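Local coordinates for discoidin-2 (Dictyostelium discoideum, PDB 2VM9), which acts as a galactose-binding lectin, also recognising N-acetylgalactosamine, and may be needed for spore formation and may take part in forming the spore coat, at residues N112-K115 with I120-I123; L233-W238 with L246-V251. One frame throughout, in Å; residues are numbered along the deposited sequence.

Contact 1: N112-K115 with I120-I123; sequences NANK and IVTI
V121 packs against the backbone of N112 and A113 and the amide of N114 at one margin of the F5/8 type C (discoidin) beta-sandwich. The chain has just left strand 102-112 of one sheet and is about to enter strand 121-131 of the other, and here the two ends of that connection meet. V121 points its side chain toward the loop. With CG1 anti to the backbone N (chi1 174°) and CG2 beside it, the methyls part company: CG1 goes to the N112 carbonyl, 3.8 Å from its O, whereas CG2 sits 3.6 Å from A113 O. CA of A113 and CA of V121 are 6.1 Å apart, and no hydrogen bond joins the segments.

The side chain of N114 leaves its backbone at a slant to V121, and a first torsion that sets CG beside the backbone N (chi1 -59°) brings the amide in to the valine, the two side chains passing one another in opposite senses. OD1 is hydrogen-bonded to T78 OG1 on strand 70-79, while the N114 backbone bonds to V88 on strand 87-96. This one residue therefore ties to strands of both sheets, and the bond at OD1 limits how its amide can turn. The other end of that amide, N114 ND2, rests 3.4 Å from V121 CG2.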
ATOM      1  N   ASN A 112     -20.479 -17.292 -19.602  1.00  8.93           N
ATOM      2  CA  ASN A 112     -20.838 -18.703 -19.506  1.00  9.38           C
ATOM      3  C   ASN A 112     -19.818 -19.419 -18.640  1.00  8.19           C
ATOM      4  O   ASN A 112     -18.610 -19.258 -18.837  1.00  9.14           O
ATOM      5  CB  ASN A 112     -20.900 -19.326 -20.894  1.00 10.52           C
ATOM      6  CG  ASN A 112     -22.032 -18.762 -21.723  1.00 15.96           C
ATOM      7  OD1 ASN A 112     -23.153 -18.602 -21.236  1.00 20.31           O
ATOM      8  ND2 ASN A 112     -21.741 -18.435 -22.985  1.00 21.35           N
ATOM      9  N   ALA A 113     -20.296 -20.185 -17.668  1.00  6.52           N
ATOM     10  CA  ALA A 113     -19.383 -20.741 -16.695  1.00  6.16           C
ATOM     11  C   ALA A 113     -19.396 -22.263 -16.685  1.00  6.29           C
ATOM     12  O   ALA A 113     -19.165 -22.893 -17.730  1.00  7.23           O
ATOM     13  CB  ALA A 113     -19.649 -20.125 -15.279  1.00  7.22           C
ATOM     14  N   ASN A 114     -19.665 -22.861 -15.526  1.00  5.13           N
ATOM     15  CA  ASN A 114     -19.391 -24.282 -15.349  1.00  5.01           C
ATOM     16  C   ASN A 114     -20.529 -25.224 -15.733  1.00  5.44           C
ATOM     17  O   ASN A 114     -21.689 -24.803 -15.828  1.00  5.84           O
ATOM     18  CB  ASN A 114     -18.924 -24.531 -13.921  1.00  4.65           C
ATOM     19  CG  ASN A 114     -17.684 -23.746 -13.604  1.00  6.06           C
ATOM     20  OD1 ASN A 114     -17.750 -22.678 -12.978  1.00  5.30           O
ATOM     21  ND2 ASN A 114     -16.528 -24.231 -14.106  1.00  4.04           N
ATOM     22  N   LYS A 115     -20.179 -26.487 -15.981  1.00  5.14           N
ATOM     23  CA  LYS A 115     -21.162 -27.499 -16.354  1.00  5.64           C
ATOM     24  C   LYS A 115     -20.912 -28.819 -15.617  1.00  5.20           C
ATOM     25  O   LYS A 115     -21.490 -29.864 -15.945  1.00  4.76           O
ATOM     26  CB  LYS A 115     -21.139 -27.707 -17.877  1.00  6.24           C
ATOM     27  CG  LYS A 115     -21.688 -26.537 -18.668  1.00  7.54           C
ATOM     28  CD  LYS A 115     -21.753 -26.885 -20.140  1.00 11.98           C
ATOM     29  CE  LYS A 115     -22.214 -25.668 -20.926  1.00 15.23           C
ATOM     30  NZ  LYS A 115     -21.710 -25.763 -22.356  1.00 23.04           N
ATOM     31  N   ILE A 120     -12.313 -26.539 -14.821  1.00  6.73           N
ATOM     32  CA  ILE A 120     -12.069 -25.117 -14.628  1.00  7.69           C
ATOM     33  C   ILE A 120     -12.463 -24.340 -15.874  1.00  8.01           C
ATOM     34  O   ILE A 120     -12.119 -24.725 -17.005  1.00  9.14           O
ATOM     35  CB  ILE A 120     -10.596 -24.890 -14.254  1.00  7.51           C
ATOM     36  CG1 ILE A 120     -10.331 -25.584 -12.900  1.00  8.89           C
ATOM     37  CG2 ILE A 120     -10.268 -23.349 -14.245  1.00  7.46           C
ATOM     38  CD1 ILE A 120      -8.844 -25.687 -12.519  1.00 10.46           C
ATOM     39  N   VAL A 121     -13.178 -23.243 -15.679  1.00  7.08           N
ATOM     40  CA  VAL A 121     -13.497 -22.329 -16.786  1.00  7.35           C
ATOM     41  C   VAL A 121     -12.835 -20.995 -16.507  1.00  7.28           C
ATOM     42  O   VAL A 121     -13.054 -20.400 -15.465  1.00  6.75           O
ATOM     43  CB  VAL A 121     -15.028 -22.155 -16.986  1.00  6.48           C
ATOM     44  CG1 VAL A 121     -15.329 -21.047 -18.081  1.00  7.39           C
ATOM     45  CG2 VAL A 121     -15.655 -23.516 -17.334  1.00  7.04           C
ATOM     46  N   THR A 122     -12.008 -20.545 -17.451  1.00  8.12           N
ATOM     47  CA  THR A 122     -11.193 -19.336 -17.254  1.00  8.39           C
ATOM     48  C   THR A 122     -11.543 -18.312 -18.310  1.00 10.05           C
ATOM     49  O   THR A 122     -11.670 -18.646 -19.516  1.00 10.50           O
ATOM     50  CB  THR A 122      -9.684 -19.671 -17.329  1.00  7.38           C
ATOM     51  OG1 THR A 122      -9.377 -20.681 -16.357  1.00  9.12           O
ATOM     52  CG2 THR A 122      -8.826 -18.402 -17.089  1.00  9.37           C
ATOM     53  N   ILE A 123     -11.742 -17.090 -17.846  1.00  9.74           N
ATOM     54  CA  ILE A 123     -11.995 -15.931 -18.662  1.00 11.74           C
ATOM     55  C   ILE A 123     -10.801 -15.005 -18.510  1.00 11.49           C
ATOM     56  O   ILE A 123     -10.369 -14.712 -17.391  1.00 10.51           O
ATOM     57  CB  ILE A 123     -13.250 -15.208 -18.172  1.00 11.90           C
ATOM     58  CG1 ILE A 123     -14.417 -16.210 -18.075  1.00 15.08           C
ATOM     59  CG2 ILE A 123     -13.565 -13.957 -19.007  1.00 12.64           C
ATOM     60  CD1 ILE A 123     -14.701 -16.946 -19.335  1.00 15.52           C
TER

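Contact 2: L233-W238 with L246-V251; sequences LTFITW and LTFDYV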
ATOM      1  N   LEU A 233      26.934  14.607  -0.458  1.00  8.74           N
ATOM      2  CA  LEU A 233      26.742  15.491  -1.622  1.00  8.19           C
ATOM      3  C   LEU A 233      28.121  16.057  -1.924  1.00  7.77           C
ATOM      4  O   LEU A 233      28.676  16.819  -1.119  1.00  7.63           O
ATOM      5  CB  LEU A 233      25.773  16.608  -1.290  1.00  9.13           C
ATOM      6  CG  LEU A 233      25.108  17.338  -2.487  1.00 11.77           C
ATOM      7  CD1 LEU A 233      26.084  17.619  -3.612  1.00 10.82           C
ATOM      8  CD2 LEU A 233      23.925  16.578  -3.024  1.00 13.14           C
ATOM      9  N   THR A 234      28.695  15.632  -3.045  1.00  7.19           N
ATOM     10  CA  THR A 234      29.976  16.145  -3.448  1.00  7.19           C
ATOM     11  C   THR A 234      29.692  17.330  -4.380  1.00  7.22           C
ATOM     12  O   THR A 234      29.033  17.148  -5.408  1.00  7.16           O
ATOM     13  CB  THR A 234      30.806  15.063  -4.149  1.00  8.32           C
ATOM     14  OG1 THR A 234      31.025  13.966  -3.233  1.00  9.34           O
ATOM     15  CG2 THR A 234      32.152  15.651  -4.590  1.00  8.80           C
ATOM     16  N   PHE A 235      30.149  18.520  -3.970  1.00  6.70           N
ATOM     17  CA  PHE A 235      29.992  19.739  -4.765  1.00  6.33           C
ATOM     18  C   PHE A 235      31.284  19.876  -5.539  1.00  6.56           C
ATOM     19  O   PHE A 235      32.369  19.712  -4.970  1.00  6.84           O
ATOM     20  CB  PHE A 235      29.797  20.951  -3.865  1.00  6.33           C
ATOM     21  CG  PHE A 235      28.480  20.948  -3.128  1.00  5.46           C
ATOM     22  CD1 PHE A 235      27.404  21.660  -3.631  1.00  5.88           C
ATOM     23  CD2 PHE A 235      28.338  20.254  -1.921  1.00  7.81           C
ATOM     24  CE1 PHE A 235      26.187  21.688  -2.955  1.00  6.47           C
ATOM     25  CE2 PHE A 235      27.109  20.247  -1.240  1.00  8.00           C
ATOM     26  CZ  PHE A 235      26.026  20.976  -1.755  1.00  8.38           C
ATOM     27  N   ILE A 236      31.175  20.204  -6.819  1.00  6.90           N
ATOM     28  CA  ILE A 236      32.332  20.144  -7.693  1.00  6.57           C
ATOM     29  C   ILE A 236      32.404  21.406  -8.548  1.00  6.95           C
ATOM     30  O   ILE A 236      31.379  21.846  -9.086  1.00  7.20           O
ATOM     31  CB  ILE A 236      32.174  18.925  -8.635  1.00  6.84           C
ATOM     32  CG1 ILE A 236      31.995  17.632  -7.817  1.00  6.95           C
ATOM     33  CG2 ILE A 236      33.324  18.862  -9.646  1.00  8.48           C
ATOM     34  CD1 ILE A 236      31.495  16.469  -8.644  1.00 12.05           C
ATOM     35  N   THR A 237      33.604  21.973  -8.672  1.00  5.80           N
ATOM     36  CA  THR A 237      33.864  22.907  -9.752  1.00  5.39           C
ATOM     37  C   THR A 237      35.233  22.582 -10.356  1.00  5.98           C
ATOM     38  O   THR A 237      35.964  21.742  -9.846  1.00  6.35           O
ATOM     39  CB  THR A 237      33.731  24.403  -9.279  1.00  5.15           C
ATOM     40  OG1 THR A 237      33.689  25.258 -10.430  1.00  5.01           O
ATOM     41  CG2 THR A 237      34.897  24.819  -8.358  1.00  5.12           C
ATOM     42  N   TRP A 238      35.570  23.243 -11.453  1.00  5.41           N
ATOM     43  CA  TRP A 238      36.842  22.973 -12.116  1.00  6.20           C
ATOM     44  C   TRP A 238      37.159  24.190 -12.962  1.00  6.44           C
ATOM     45  O   TRP A 238      36.557  25.266 -12.754  1.00  5.71           O
ATOM     46  CB  TRP A 238      36.840  21.620 -12.870  1.00  6.13           C
ATOM     47  CG  TRP A 238      35.838  21.492 -14.017  1.00  6.54           C
ATOM     48  CD1 TRP A 238      36.128  21.510 -15.345  1.00  7.05           C
ATOM     49  CD2 TRP A 238      34.411  21.312 -13.917  1.00  6.44           C
ATOM     50  NE1 TRP A 238      34.979  21.352 -16.093  1.00  5.90           N
ATOM     51  CE2 TRP A 238      33.909  21.230 -15.239  1.00  7.42           C
ATOM     52  CE3 TRP A 238      33.510  21.210 -12.843  1.00  6.36           C
ATOM     53  CZ2 TRP A 238      32.540  21.083 -15.517  1.00  6.78           C
ATOM     54  CZ3 TRP A 238      32.149  21.043 -13.109  1.00  7.48           C
ATOM     55  CH2 TRP A 238      31.671  20.988 -14.451  1.00  6.58           C
ATOM     56  N   LEU A 246      26.241  26.773  -3.424  1.00  5.61           N
ATOM     57  CA  LEU A 246      25.282  26.020  -4.246  1.00  5.25           C
ATOM     58  C   LEU A 246      24.366  25.329  -3.283  1.00  5.57           C
ATOM     59  O   LEU A 246      24.816  24.917  -2.196  1.00  5.17           O
ATOM     60  CB  LEU A 246      25.984  24.935  -5.069  1.00  5.46           C
ATOM     61  CG  LEU A 246      26.887  25.398  -6.211  1.00  7.03           C
ATOM     62  CD1 LEU A 246      27.753  24.212  -6.669  1.00  6.98           C
ATOM     63  CD2 LEU A 246      26.045  25.969  -7.355  1.00  6.92           C
ATOM     64  N   THR A 247      23.108  25.148  -3.686  1.00  5.58           N
ATOM     65  CA  THR A 247      22.147  24.398  -2.869  1.00  5.78           C
ATOM     66  C   THR A 247      21.441  23.369  -3.734  1.00  6.42           C
ATOM     67  O   THR A 247      21.019  23.686  -4.843  1.00  5.46           O
ATOM     68  CB  THR A 247      21.071  25.321  -2.223  1.00  5.87           C
ATOM     69  OG1 THR A 247      21.710  26.309  -1.410  1.00  6.20           O
ATOM     70  CG2 THR A 247      20.101  24.495  -1.372  1.00  6.48           C
ATOM     71  N   PHE A 248      21.313  22.149  -3.213  1.00  6.28           N
ATOM     72  CA  PHE A 248      20.482  21.116  -3.850  1.00  6.18           C
ATOM     73  C   PHE A 248      19.345  20.672  -2.941  1.00  6.59           C
ATOM     74  O   PHE A 248      19.532  20.522  -1.723  1.00  7.27           O
ATOM     75  CB  PHE A 248      21.321  19.880  -4.194  1.00  6.16           C
ATOM     76  CG  PHE A 248      22.334  20.124  -5.290  1.00  7.19           C
ATOM     77  CD1 PHE A 248      21.989  19.893  -6.625  1.00  6.96           C
ATOM     78  CD2 PHE A 248      23.604  20.609  -4.986  1.00  7.15           C
ATOM     79  CE1 PHE A 248      22.909  20.138  -7.668  1.00  7.43           C
ATOM     80  CE2 PHE A 248      24.557  20.851  -6.014  1.00  7.06           C
ATOM     81  CZ  PHE A 248      24.201  20.639  -7.350  1.00  6.23           C
ATOM     82  N   ASP A 249      18.186  20.400  -3.544  1.00  6.61           N
ATOM     83  CA  ASP A 249      17.206  19.555  -2.862  1.00  6.59           C
ATOM     84  C   ASP A 249      17.539  18.120  -3.252  1.00  7.09           C
ATOM     85  O   ASP A 249      17.962  17.851  -4.385  1.00  7.19           O
ATOM     86  CB  ASP A 249      15.788  19.891  -3.307  1.00  6.96           C
ATOM     87  CG  ASP A 249      15.138  20.969  -2.435  1.00  7.76           C
ATOM     88  OD1 ASP A 249      15.708  21.306  -1.360  1.00  9.73           O
ATOM     89  OD2 ASP A 249      14.072  21.483  -2.830  1.00  8.36           O
ATOM     90  N   TYR A 250      17.343  17.195  -2.327  1.00  7.41           N
ATOM     91  CA  TYR A 250      17.485  15.786  -2.677  1.00  7.78           C
ATOM     92  C   TYR A 250      16.206  15.014  -2.382  1.00  8.23           C
ATOM     93  O   TYR A 250      15.425  15.387  -1.489  1.00  8.38           O
ATOM     94  CB  TYR A 250      18.669  15.142  -1.950  1.00  8.04           C
ATOM     95  CG  TYR A 250      18.422  14.832  -0.474  1.00  8.33           C
ATOM     96  CD1 TYR A 250      17.740  13.653  -0.087  1.00 10.00           C
ATOM     97  CD2 TYR A 250      18.872  15.694   0.525  1.00  9.11           C
ATOM     98  CE1 TYR A 250      17.508  13.361   1.256  1.00 10.79           C
ATOM     99  CE2 TYR A 250      18.651  15.407   1.901  1.00  9.93           C
ATOM    100  CZ  TYR A 250      17.977  14.226   2.242  1.00 12.88           C
ATOM    101  OH  TYR A 250      17.743  13.925   3.571  1.00 13.06           O
ATOM    102  N   VAL A 251      16.019  13.934  -3.137  1.00  9.09           N
ATOM    103  CA  VAL A 251      14.896  13.016  -2.929  1.00  9.95           C
ATOM    104  C   VAL A 251      15.532  11.625  -2.873  1.00  9.28           C
ATOM    105  O   VAL A 251      16.092  11.161  -3.861  1.00  9.79           O
ATOM    106  CB  VAL A 251      13.841  13.125  -4.057  1.00 11.34           C
ATOM    107  CG1 VAL A 251      12.705  12.097  -3.844  1.00 12.53           C
ATOM    108  CG2 VAL A 251      13.238  14.574  -4.127  1.00 12.12           C
TER
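L233 sends CD1 to the ring of F248, 4.1 Å from its CD2, across the interior of the H-type lectin beta-sandwich. Strand 230-237 belongs to one three-stranded sheet and strand 243-254 to the other; the two short segments run at 141° to each other, with their axes 9.4 Å apart. The first torsion of L233 (chi1 -161°) swings CG beside the carbonyl carbon and carries the CD1 branch to F248, roughly perpendicular to that side chain. The same CD1 also lies over a ring of its own strand, 3.6 Å above the plane of F235 and over its centre.

F235 follows two residues on and makes the largest single contribution. Its CE1 comes 3.5 Å from CD2 of F248, meeting that ring at the edge, near its plane; the ring planes stand at 52°, an oblique pairing. On the other strand L246 lies alongside F235: CB is 3.8 Å from F235 CD1, and L246 CD1 lies in the plane of the F235 ring, at its edge.

Farther along, W238, a carbohydrate-binding residue, packs on R218 and on D209 of the second subunit, consistent with a sugar site at a subunit boundary. F248 in turn touches C205 of that subunit.

No hydrogen bond or charge pair links the two segments, which implies that the direct attachment between them is apolar packing of buried leucine and phenylalanine side chains, fitted ring to ring and methyl to ring.

In the fold
The two contacts belong to different domains, on opposite sides of the chain's centre; their nearest atoms are about 38 Å apart and they share no strand. Each spans the two sheets of a sandwich without hydrogen bonds between its segments. Contact 2 is core: all its touching residues are buried, and its chemistry is aromatic and aliphatic. Contact 1 is partly buried, at the margin where a loop changes sheets, and sets a single valine against carbonyls and an amide. Only contact 2 touches other subunits of the trimer and includes a carbohydrate-binding residue; contact 1 lies within its own chain, away from the calcium site.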